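Local coordinates for protein geranylgeranyl pyrophosphate synthase (Corynebacterium glutamicum, PDB 3LK5) that probably catalyses magnesium-dependent prenyl transfer in isoprenoid biosynthesis, as a member of the FPP/GGPP synthase family, at residues M183-L197 with S210-R223. Residues are numbered along the deposited sequence; the frame is centred on the assembly and turned at random.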
# COMPACT_ATOMS: atom_id res chain seq x y z
N MSE A 183 -4.68 11.83 6.10
CA MSE A 183 -5.66 10.77 6.00
C MSE A 183 -5.04 9.38 6.01
O MSE A 183 -5.53 8.49 6.70
CB MSE A 183 -6.45 10.92 4.69
CG MSE A 183 -7.45 9.83 4.52
SE MSE A 183 -8.40 10.17 2.80
CE MSE A 183 -6.88 9.90 1.61
N ARG A 184 -4.00 9.17 5.21
CA ARG A 184 -3.45 7.81 5.03
C ARG A 184 -2.67 7.37 6.27
O ARG A 184 -2.74 6.21 6.67
CB ARG A 184 -2.59 7.72 3.72
CG ARG A 184 -3.56 7.67 2.51
CD ARG A 184 -3.06 8.53 1.31
NE ARG A 184 -1.72 8.13 0.84
CZ ARG A 184 -0.57 8.75 1.14
NH1 ARG A 184 -0.53 9.81 1.97
NH2 ARG A 184 0.56 8.31 0.56
N THR A 185 -1.95 8.28 6.90
CA THR A 185 -1.26 7.89 8.14
C THR A 185 -2.31 7.62 9.24
O THR A 185 -2.18 6.67 10.03
CB THR A 185 -0.23 8.94 8.54
OG1 THR A 185 0.86 8.84 7.60
CG2 THR A 185 0.32 8.66 9.98
N GLU A 186 -3.33 8.49 9.30
CA GLU A 186 -4.36 8.37 10.35
C GLU A 186 -5.15 7.07 10.26
O GLU A 186 -5.37 6.40 11.28
CB GLU A 186 -5.27 9.62 10.33
CG GLU A 186 -4.57 10.85 10.93
CD GLU A 186 -5.13 12.21 10.48
OE1 GLU A 186 -6.09 12.31 9.69
OE2 GLU A 186 -4.52 13.23 10.87
N VAL A 187 -5.58 6.68 9.06
CA VAL A 187 -6.39 5.46 8.95
C VAL A 187 -5.57 4.19 9.29
O VAL A 187 -6.04 3.29 10.00
CB VAL A 187 -7.11 5.30 7.58
CG1 VAL A 187 -6.12 5.04 6.39
CG2 VAL A 187 -8.16 4.13 7.66
N ILE A 188 -4.34 4.10 8.77
CA ILE A 188 -3.50 2.95 9.11
C ILE A 188 -3.14 2.98 10.61
O ILE A 188 -3.16 1.93 11.30
CB ILE A 188 -2.25 2.86 8.18
CG1 ILE A 188 -2.67 2.88 6.70
CG2 ILE A 188 -1.34 1.58 8.56
CD1 ILE A 188 -1.52 2.95 5.71
N GLY A 189 -2.79 4.16 11.13
CA GLY A 189 -2.51 4.30 12.59
C GLY A 189 -3.74 3.90 13.43
O GLY A 189 -3.61 3.13 14.42
N GLY A 190 -4.91 4.42 13.08
CA GLY A 190 -6.20 3.93 13.67
C GLY A 190 -6.42 2.42 13.64
O GLY A 190 -6.79 1.81 14.65
N GLN A 191 -6.17 1.79 12.49
CA GLN A 191 -6.24 0.33 12.41
C GLN A 191 -5.24 -0.43 13.27
O GLN A 191 -5.56 -1.49 13.86
CB GLN A 191 -6.13 -0.12 10.97
CG GLN A 191 -7.17 0.54 10.15
CD GLN A 191 -7.75 -0.34 9.09
OE1 GLN A 191 -8.89 -0.11 8.64
NE2 GLN A 191 -6.98 -1.34 8.64
N LEU A 192 -4.03 0.12 13.35
CA LEU A 192 -3.02 -0.48 14.22
C LEU A 192 -3.49 -0.44 15.68
O LEU A 192 -3.31 -1.42 16.42
CB LEU A 192 -1.66 0.23 14.09
CG LEU A 192 -0.88 -0.20 12.85
CD1 LEU A 192 0.25 0.81 12.51
CD2 LEU A 192 -0.34 -1.62 13.05
N LEU A 193 -4.03 0.69 16.11
CA LEU A 193 -4.53 0.81 17.49
C LEU A 193 -5.68 -0.17 17.76
O LEU A 193 -5.76 -0.75 18.86
CB LEU A 193 -4.97 2.24 17.80
CG LEU A 193 -5.50 2.53 19.21
CD1 LEU A 193 -4.47 2.09 20.29
CD2 LEU A 193 -5.75 4.01 19.32
N ASP A 194 -6.54 -0.36 16.76
CA ASP A 194 -7.71 -1.26 16.83
C ASP A 194 -7.32 -2.75 16.95
O ASP A 194 -7.90 -3.51 17.75
CB ASP A 194 -8.58 -1.06 15.60
CG ASP A 194 -9.99 -1.55 15.78
OD1 ASP A 194 -10.57 -1.41 16.87
OD2 ASP A 194 -10.55 -2.08 14.80
N ILE A 195 -6.34 -3.15 16.14
CA ILE A 195 -5.73 -4.48 16.20
C ILE A 195 -5.19 -4.79 17.59
O ILE A 195 -5.35 -5.92 18.10
CB ILE A 195 -4.54 -4.62 15.16
CG1 ILE A 195 -5.07 -4.65 13.75
CG2 ILE A 195 -3.70 -5.88 15.41
CD1 ILE A 195 -6.27 -5.47 13.59
N TYR A 196 -4.57 -3.78 18.19
CA TYR A 196 -4.00 -3.90 19.51
C TYR A 196 -5.15 -4.15 20.50
O TYR A 196 -5.09 -5.08 21.33
CB TYR A 196 -3.21 -2.64 19.88
CG TYR A 196 -2.78 -2.56 21.33
CD1 TYR A 196 -1.55 -3.09 21.76
CD2 TYR A 196 -3.60 -1.95 22.27
CE1 TYR A 196 -1.17 -3.02 23.12
CE2 TYR A 196 -3.23 -1.88 23.62
CZ TYR A 196 -2.02 -2.42 24.03
OH TYR A 196 -1.67 -2.34 25.36
N LEU A 197 -6.19 -3.31 20.44
CA LEU A 197 -7.31 -3.52 21.39
C LEU A 197 -7.90 -4.92 21.29
O LEU A 197 -8.21 -5.54 22.33
CB LEU A 197 -8.40 -2.44 21.21
CG LEU A 197 -8.00 -0.96 21.30
CD1 LEU A 197 -9.25 -0.09 21.22
CD2 LEU A 197 -7.25 -0.64 22.57
N SER A 210 -10.08 6.83 20.55
CA SER A 210 -8.98 7.14 19.64
C SER A 210 -9.12 6.42 18.33
O SER A 210 -8.90 7.02 17.26
CB SER A 210 -7.61 6.84 20.27
OG SER A 210 -7.41 7.68 21.40
N VAL A 211 -9.48 5.14 18.39
CA VAL A 211 -9.71 4.39 17.18
C VAL A 211 -10.80 5.09 16.33
O VAL A 211 -10.65 5.29 15.12
CB VAL A 211 -10.13 2.96 17.48
CG1 VAL A 211 -10.55 2.26 16.20
CG2 VAL A 211 -8.98 2.18 18.17
N ASN A 212 -11.91 5.46 16.98
CA ASN A 212 -12.99 6.13 16.25
C ASN A 212 -12.54 7.46 15.58
O ASN A 212 -12.91 7.73 14.43
CB ASN A 212 -14.21 6.38 17.15
CG ASN A 212 -14.93 5.11 17.57
OD1 ASN A 212 -15.77 5.11 18.53
ND2 ASN A 212 -14.65 4.02 16.87
N ARG A 213 -11.74 8.25 16.30
CA ARG A 213 -11.25 9.55 15.82
C ARG A 213 -10.42 9.41 14.53
O ARG A 213 -10.54 10.25 13.60
CB ARG A 213 -10.38 10.17 16.91
CG ARG A 213 -9.73 11.47 16.56
CD ARG A 213 -8.92 12.00 17.76
NE ARG A 213 -8.09 13.12 17.30
CZ ARG A 213 -7.00 13.60 17.92
NH1 ARG A 213 -6.56 13.06 19.06
NH2 ARG A 213 -6.35 14.61 17.36
N PHE A 214 -9.58 8.36 14.50
CA PHE A 214 -8.54 8.20 13.45
C PHE A 214 -8.95 7.20 12.38
O PHE A 214 -8.91 7.52 11.20
CB PHE A 214 -7.18 7.85 14.07
CG PHE A 214 -6.57 8.98 14.84
CD1 PHE A 214 -6.12 10.13 14.16
CD2 PHE A 214 -6.53 8.96 16.24
CE1 PHE A 214 -5.56 11.23 14.88
CE2 PHE A 214 -5.98 10.01 16.95
CZ PHE A 214 -5.51 11.16 16.28
N LYS A 215 -9.39 6.00 12.80
CA LYS A 215 -9.77 4.98 11.83
C LYS A 215 -11.07 5.34 11.10
O LYS A 215 -11.23 5.01 9.93
CB LYS A 215 -9.88 3.61 12.50
CG LYS A 215 -10.27 2.47 11.55
CD LYS A 215 -10.43 1.12 12.29
CE LYS A 215 -11.56 0.32 11.65
NZ LYS A 215 -11.56 -1.12 12.02
N THR A 216 -11.97 6.06 11.77
CA THR A 216 -13.24 6.40 11.12
C THR A 216 -13.41 7.86 10.85
O THR A 216 -13.65 8.22 9.71
CB THR A 216 -14.47 5.90 11.92
OG1 THR A 216 -14.35 4.47 12.06
CG2 THR A 216 -15.78 6.22 11.14
N ALA A 217 -13.32 8.73 11.86
CA ALA A 217 -13.76 10.10 11.61
C ALA A 217 -12.80 10.83 10.63
O ALA A 217 -13.24 11.50 9.69
CB ALA A 217 -13.89 10.89 12.89
N ALA A 218 -11.50 10.75 10.91
CA ALA A 218 -10.48 11.38 10.05
C ALA A 218 -10.58 10.80 8.65
O ALA A 218 -10.66 11.50 7.66
CB ALA A 218 -9.05 11.11 10.62
N TYR A 219 -10.66 9.48 8.60
CA TYR A 219 -10.58 8.76 7.36
C TYR A 219 -11.81 8.94 6.47
O TYR A 219 -11.72 9.08 5.25
CB TYR A 219 -10.40 7.28 7.70
CG TYR A 219 -10.50 6.37 6.52
CD1 TYR A 219 -9.72 6.61 5.36
CD2 TYR A 219 -11.32 5.24 6.55
CE1 TYR A 219 -9.80 5.77 4.27
CE2 TYR A 219 -11.39 4.37 5.48
CZ TYR A 219 -10.62 4.64 4.35
OH TYR A 219 -10.70 3.83 3.26
N THR A 220 -12.99 8.96 7.09
CA THR A 220 -14.22 8.80 6.31
C THR A 220 -14.87 10.12 5.97
O THR A 220 -15.51 10.25 4.92
CB THR A 220 -15.21 7.88 7.09
OG1 THR A 220 -14.58 6.61 7.30
CG2 THR A 220 -16.58 7.72 6.35
N ILE A 221 -14.70 11.10 6.86
CA ILE A 221 -15.38 12.36 6.69
C ILE A 221 -14.49 13.57 6.73
O ILE A 221 -14.51 14.39 5.80
CB ILE A 221 -16.54 12.54 7.78
CG1 ILE A 221 -17.43 11.30 7.79
CG2 ILE A 221 -17.33 13.87 7.46
CD1 ILE A 221 -18.89 11.54 8.46
N ALA A 222 -13.72 13.72 7.81
CA ALA A 222 -12.96 14.97 7.96
C ALA A 222 -11.89 15.16 6.90
O ALA A 222 -11.81 16.23 6.28
CB ALA A 222 -12.32 15.09 9.37
N ARG A 223 -11.05 14.16 6.68
CA ARG A 223 -10.03 14.34 5.67
C ARG A 223 -10.58 14.38 4.21
O ARG A 223 -10.04 15.14 3.42
CB ARG A 223 -8.85 13.35 5.79
CG ARG A 223 -8.02 13.47 7.09
CD ARG A 223 -7.36 14.82 7.22
NE ARG A 223 -6.41 14.82 8.36
CZ ARG A 223 -5.84 15.92 8.84
NH1 ARG A 223 -6.05 17.11 8.28
NH2 ARG A 223 -4.99 15.83 9.87
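Segments 183-197 and 210-223, from helices 170-199 and 205-231, run roughly antiparallel, 147° between directions, and their axes approach to 7.1 Å. The CA atoms of Gly190 and Lys215 are 4.2 Å apart. Gly190 has no side chain, and Lys215 CB rests on its backbone. Near one end, Arg223 grips Glu186 side-on. Arg223 NE reaches Glu186 OE1 at 2.9 Å and Arg223 NH2 reaches Glu186 OE2 at 2.8 Å. Both bonds are nearly straight and use syn lone pairs. They hold carboxylate and guanidinium nearly coplanar, 14° apart. The aliphatic CG of Glu186 meets the edge of the Phe214 ring. Val187 sets CG2 over one face of the Tyr219 ring, 3.5 Å from its centroid, a CH-pi contact. Selenomethionine Met183 brings CG to the edge of that ring, and the Tyr219 hydroxyl bonds Gln101. Toward the other end, Val211 is a knob among Gly190, Leu193, Asp194 and Leu197. Lys215, with CG anti to the backbone N (chi1 -180°), runs past Gln191 CG. Lys215 NZ forms a salt bridge with Asp194 OD2 at 3.1 Å, from above the carboxylate plane, and probably helps to position it. Asp194 belongs to the magnesium site, as do Asp108 and Asp112, though no magnesium is bound to this chain. In this all-helical prenyl synthase fold, helix 170-199 brings Asp194, of a GQxxD motif, to the DDxxD aspartates.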